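PDB 6DZD: purine nucleoside phosphorylase from Bacillus licheniformis, which probably catalyses the phosphorolysis of adenosine, inosine and S-methyl-5'-thioadenosine and probably also the deamination of adenosine, as a zinc-containing member of the YfiH/LACC1 family. Local coordinates for residues A[187-198]-A[216-225]. Numbering follows the deposited sequence.
Sequences GSCCYTVDDHVI and IKEGEYRLEL. With ZN (zinc ion), chain C.
V193 and Y221 form an antiparallel hydrogen-bonded pair, V193 N reaching Y221 O at 2.8 Å and Y221 N returning to V193 O. On their face of the sheet, I198 from the helix that starts at D195 lies over one face of the Y221 ring toward its rim, I198 CB above the plane and I198 CG1 3.6 Å from Y221 CD2. With CG anti to its carbonyl carbon (chi1 -50°), the Y221 ring runs out to D195. There Y221 OH donates to D195 OD1 at 2.6 Å, from above a carboxylate turned nearly perpendicular to the ring. A phenylalanine in place of Y221 would probably leave D195 OD1 without this hydroxyl donor and the D195 carboxylate freer to turn. L223 CD2 meets V193 CG2 and V197 CG1, while Y191 CE2 touches L225 CD1 obliquely. On the other face T192 CG2 sits over the R222 guanidinium, and T192 OG1 gives E220 OE2 a hydrogen bond on its anti side. R222, bent at chi3, points NH1 at S188 O (2.8 Å), which lies in the plane of the guanidinium. E224 OE1 takes two bonds, from S188 N above the carboxylate plane and from S188 OG at 2.7 Å. R222 and E224 thus grip the turn carrying C189 and C190, which with C249 and C252 complete a four-cysteine zinc site at the end of a small three-stranded antiparallel sheet.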
loop_
_atom_site.group_PDB
_atom_site.type_symbol
_atom_site.label_atom_id
_atom_site.label_comp_id
_atom_site.label_asym_id
_atom_site.label_seq_id
_atom_site.Cartn_x
_atom_site.Cartn_y
_atom_site.Cartn_z
ATOM N N GLY A 187 -8.068 -6.432 8.809
ATOM C CA GLY A 187 -8.190 -7.873 8.811
ATOM C C GLY A 187 -9.625 -8.313 8.628
ATOM O O GLY A 187 -10.562 -7.521 8.782
ATOM N N SER A 188 -9.782 -9.606 8.300
ATOM C CA SER A 188 -11.118 -10.173 8.193
ATOM C C SER A 188 -11.837 -10.098 9.524
ATOM O O SER A 188 -13.069 -10.078 9.551
ATOM C CB SER A 188 -11.063 -11.613 7.678
ATOM O OG SER A 188 -10.330 -12.456 8.542
ATOM N N CYS A 189 -11.080 -9.964 10.613
ATOM C CA CYS A 189 -11.662 -9.756 11.928
ATOM C C CYS A 189 -12.609 -8.567 11.948
ATOM O O CYS A 189 -13.626 -8.605 12.640
ATOM C CB CYS A 189 -10.559 -9.555 12.961
ATOM S SG CYS A 189 -9.204 -8.531 12.381
ATOM N N CYS A 190 -12.322 -7.514 11.184
ATOM C CA CYS A 190 -13.126 -6.298 11.255
ATOM C C CYS A 190 -13.791 -5.923 9.938
ATOM O O CYS A 190 -14.286 -4.799 9.835
ATOM C CB CYS A 190 -12.293 -5.094 11.710
ATOM S SG CYS A 190 -11.023 -5.428 12.923
ATOM N N TYR A 191 -13.789 -6.785 8.919
ATOM C CA TYR A 191 -14.210 -6.372 7.575
ATOM C C TYR A 191 -15.311 -7.283 7.030
ATOM O O TYR A 191 -15.066 -8.466 6.755
ATOM C CB TYR A 191 -13.016 -6.356 6.625
ATOM C CG TYR A 191 -13.318 -5.711 5.289
ATOM C CD1 TYR A 191 -13.972 -4.483 5.225
ATOM C CD2 TYR A 191 -12.948 -6.324 4.084
ATOM C CE1 TYR A 191 -14.245 -3.881 4.004
ATOM C CE2 TYR A 191 -13.228 -5.728 2.866
ATOM C CZ TYR A 191 -13.874 -4.503 2.832
ATOM O OH TYR A 191 -14.174 -3.890 1.627
ATOM N N THR A 192 -16.521 -6.737 6.861
ATOM C CA THR A 192 -17.615 -7.495 6.265
ATOM C C THR A 192 -18.155 -6.776 5.034
ATOM O O THR A 192 -18.192 -5.552 4.986
ATOM C CB THR A 192 -18.764 -7.766 7.261
ATOM O OG1 THR A 192 -19.363 -6.532 7.674
ATOM C CG2 THR A 192 -18.265 -8.556 8.490
ATOM N N VAL A 193 -18.556 -7.548 4.024
ATOM C CA VAL A 193 -18.928 -7.010 2.718
ATOM C C VAL A 193 -20.242 -7.638 2.269
ATOM O O VAL A 193 -20.677 -8.665 2.789
ATOM C CB VAL A 193 -17.822 -7.231 1.661
ATOM C CG1 VAL A 193 -16.568 -6.455 2.054
ATOM C CG2 VAL A 193 -17.520 -8.714 1.492
ATOM N N ASP A 194 -20.875 -7.007 1.282
ATOM C CA ASP A 194 -22.118 -7.508 0.711
ATOM C C ASP A 194 -21.838 -8.428 -0.482
ATOM O O ASP A 194 -20.691 -8.769 -0.782
ATOM C CB ASP A 194 -23.047 -6.341 0.344
ATOM C CG ASP A 194 -22.404 -5.318 -0.610
ATOM O OD1 ASP A 194 -21.429 -5.655 -1.331
ATOM O OD2 ASP A 194 -22.895 -4.158 -0.643
ATOM N N ASP A 195 -22.909 -8.865 -1.154
ATOM C CA ASP A 195 -22.783 -9.670 -2.357
ATOM C C ASP A 195 -22.095 -8.914 -3.462
ATOM O O ASP A 195 -21.396 -9.516 -4.289
ATOM C CB ASP A 195 -24.157 -10.110 -2.849
ATOM C CG ASP A 195 -24.746 -11.209 -2.006
ATOM O OD1 ASP A 195 -24.302 -12.360 -2.185
ATOM O OD2 ASP A 195 -25.624 -10.922 -1.159
ATOM N N HIS A 196 -22.316 -7.607 -3.535
ATOM C CA HIS A 196 -21.765 -6.871 -4.660
ATOM C C HIS A 196 -20.247 -6.981 -4.678
ATOM O O HIS A 196 -19.647 -7.178 -5.740
ATOM C CB HIS A 196 -22.203 -5.410 -4.601
ATOM C CG HIS A 196 -21.503 -4.547 -5.601
ATOM N ND1 HIS A 196 -21.842 -4.535 -6.935
ATOM C CD2 HIS A 196 -20.455 -3.702 -5.469
ATOM C CE1 HIS A 196 -21.042 -3.707 -7.580
ATOM N NE2 HIS A 196 -20.193 -3.187 -6.714
ATOM N N VAL A 197 -19.619 -6.951 -3.499
ATOM C CA VAL A 197 -18.173 -7.110 -3.428
ATOM C C VAL A 197 -17.784 -8.560 -3.668
ATOM O O VAL A 197 -16.947 -8.857 -4.526
ATOM C CB VAL A 197 -17.653 -6.603 -2.073
ATOM C CG1 VAL A 197 -16.209 -6.976 -1.883
ATOM C CG2 VAL A 197 -17.792 -5.116 -2.013
ATOM N N ILE A 198 -18.463 -9.486 -2.990
ATOM C CA ILE A 198 -18.061 -10.888 -3.024
ATOM C C ILE A 198 -18.241 -11.459 -4.416
ATOM O O ILE A 198 -17.412 -12.245 -4.886
ATOM C CB ILE A 198 -18.836 -11.701 -1.968
ATOM C CG1 ILE A 198 -18.270 -11.425 -0.579
ATOM C CG2 ILE A 198 -18.780 -13.191 -2.269
ATOM C CD1 ILE A 198 -16.807 -11.821 -0.426
ATOM N N ILE A 216 -21.316 -15.108 7.213
ATOM C CA ILE A 216 -21.894 -14.990 8.551
ATOM C C ILE A 216 -23.383 -15.333 8.508
ATOM O O ILE A 216 -23.870 -16.249 9.192
ATOM C CB ILE A 216 -21.650 -13.576 9.103
ATOM C CG1 ILE A 216 -20.137 -13.288 9.112
ATOM C CG2 ILE A 216 -22.263 -13.431 10.484
ATOM C CD1 ILE A 216 -19.754 -11.831 9.135
ATOM N N LYS A 217 -24.120 -14.608 7.674
ATOM C CA LYS A 217 -25.533 -14.827 7.428
ATOM C C LYS A 217 -25.751 -14.461 5.972
ATOM O O LYS A 217 -24.854 -13.924 5.320
ATOM C CB LYS A 217 -26.405 -14.001 8.375
ATOM C CG LYS A 217 -26.054 -12.527 8.355
ATOM C CD LYS A 217 -26.905 -11.742 9.322
ATOM C CE LYS A 217 -27.232 -10.372 8.753
ATOM N NZ LYS A 217 -28.592 -9.938 9.187
ATOM N N GLU A 218 -26.954 -14.719 5.467
ATOM C CA GLU A 218 -27.192 -14.467 4.055
ATOM C C GLU A 218 -26.951 -12.997 3.752
ATOM O O GLU A 218 -27.495 -12.123 4.432
ATOM C CB GLU A 218 -28.609 -14.874 3.663
ATOM C CG GLU A 218 -29.012 -14.330 2.298
ATOM C CD GLU A 218 -30.148 -15.125 1.661
ATOM O OE1 GLU A 218 -29.900 -15.821 0.637
ATOM O OE2 GLU A 218 -31.293 -15.066 2.177
ATOM N N GLY A 219 -26.079 -12.735 2.773
ATOM C CA GLY A 219 -25.752 -11.391 2.348
ATOM C C GLY A 219 -24.661 -10.690 3.134
ATOM O O GLY A 219 -24.252 -9.589 2.739
ATOM N N GLU A 220 -24.139 -11.287 4.204
ATOM C CA GLU A 220 -23.016 -10.699 4.923
ATOM C C GLU A 220 -21.856 -11.673 4.971
ATOM O O GLU A 220 -22.021 -12.834 5.360
ATOM C CB GLU A 220 -23.369 -10.284 6.347
ATOM C CG GLU A 220 -22.384 -9.248 6.872
ATOM C CD GLU A 220 -22.858 -8.575 8.140
ATOM O OE1 GLU A 220 -23.795 -9.114 8.776
ATOM O OE2 GLU A 220 -22.321 -7.489 8.473
ATOM N N TYR A 221 -20.686 -11.184 4.604
ATOM C CA TYR A 221 -19.527 -12.025 4.411
ATOM C C TYR A 221 -18.325 -11.388 5.085
ATOM O O TYR A 221 -18.124 -10.176 5.005
ATOM C CB TYR A 221 -19.235 -12.218 2.915
ATOM C CG TYR A 221 -20.423 -12.640 2.077
ATOM C CD1 TYR A 221 -20.739 -13.980 1.934
ATOM C CD2 TYR A 221 -21.219 -11.702 1.430
ATOM C CE1 TYR A 221 -21.802 -14.376 1.188
ATOM C CE2 TYR A 221 -22.301 -12.096 0.675
ATOM C CZ TYR A 221 -22.577 -13.439 0.559
ATOM O OH TYR A 221 -23.633 -13.879 -0.187
ATOM N N ARG A 222 -17.509 -12.227 5.705
ATOM C CA ARG A 222 -16.215 -11.844 6.240
ATOM C C ARG A 222 -15.193 -12.060 5.134
ATOM O O ARG A 222 -15.241 -13.071 4.433
ATOM C CB ARG A 222 -15.890 -12.724 7.442
ATOM C CG ARG A 222 -15.056 -12.097 8.491
ATOM C CD ARG A 222 -15.384 -12.682 9.863
ATOM N NE ARG A 222 -16.540 -12.038 10.493
ATOM C CZ ARG A 222 -16.585 -10.775 10.937
ATOM N NH1 ARG A 222 -15.543 -9.957 10.814
ATOM N NH2 ARG A 222 -17.687 -10.323 11.512
ATOM N N LEU A 223 -14.263 -11.120 4.985
ATOM C CA LEU A 223 -13.353 -11.127 3.843
ATOM C C LEU A 223 -11.954 -10.713 4.278
ATOM O O LEU A 223 -11.792 -9.679 4.930
ATOM C CB LEU A 223 -13.873 -10.191 2.743
ATOM C CG LEU A 223 -12.991 -9.940 1.517
ATOM C CD1 LEU A 223 -12.623 -11.260 0.871
ATOM C CD2 LEU A 223 -13.700 -9.008 0.549
ATOM N N GLU A 224 -10.951 -11.520 3.920
ATOM C CA GLU A 224 -9.541 -11.240 4.214
ATOM C C GLU A 224 -8.845 -10.729 2.947
ATOM O O GLU A 224 -8.387 -11.516 2.112
ATOM C CB GLU A 224 -8.868 -12.494 4.755
ATOM C CG GLU A 224 -7.397 -12.333 5.074
ATOM C CD GLU A 224 -7.177 -11.610 6.388
ATOM O OE1 GLU A 224 -7.969 -11.802 7.336
ATOM O OE2 GLU A 224 -6.196 -10.849 6.472
ATOM N N LEU A 225 -8.745 -9.406 2.810
ATOM C CA LEU A 225 -8.253 -8.833 1.558
ATOM C C LEU A 225 -6.768 -9.107 1.330
ATOM O O LEU A 225 -6.318 -9.137 0.178
ATOM C CB LEU A 225 -8.514 -7.331 1.547
ATOM C CG LEU A 225 -9.968 -6.958 1.323
ATOM C CD1 LEU A 225 -10.133 -5.476 1.489
ATOM C CD2 LEU A 225 -10.429 -7.456 -0.063
HETATM ZN ZN ZN C . -9.043 -6.325 13.115
#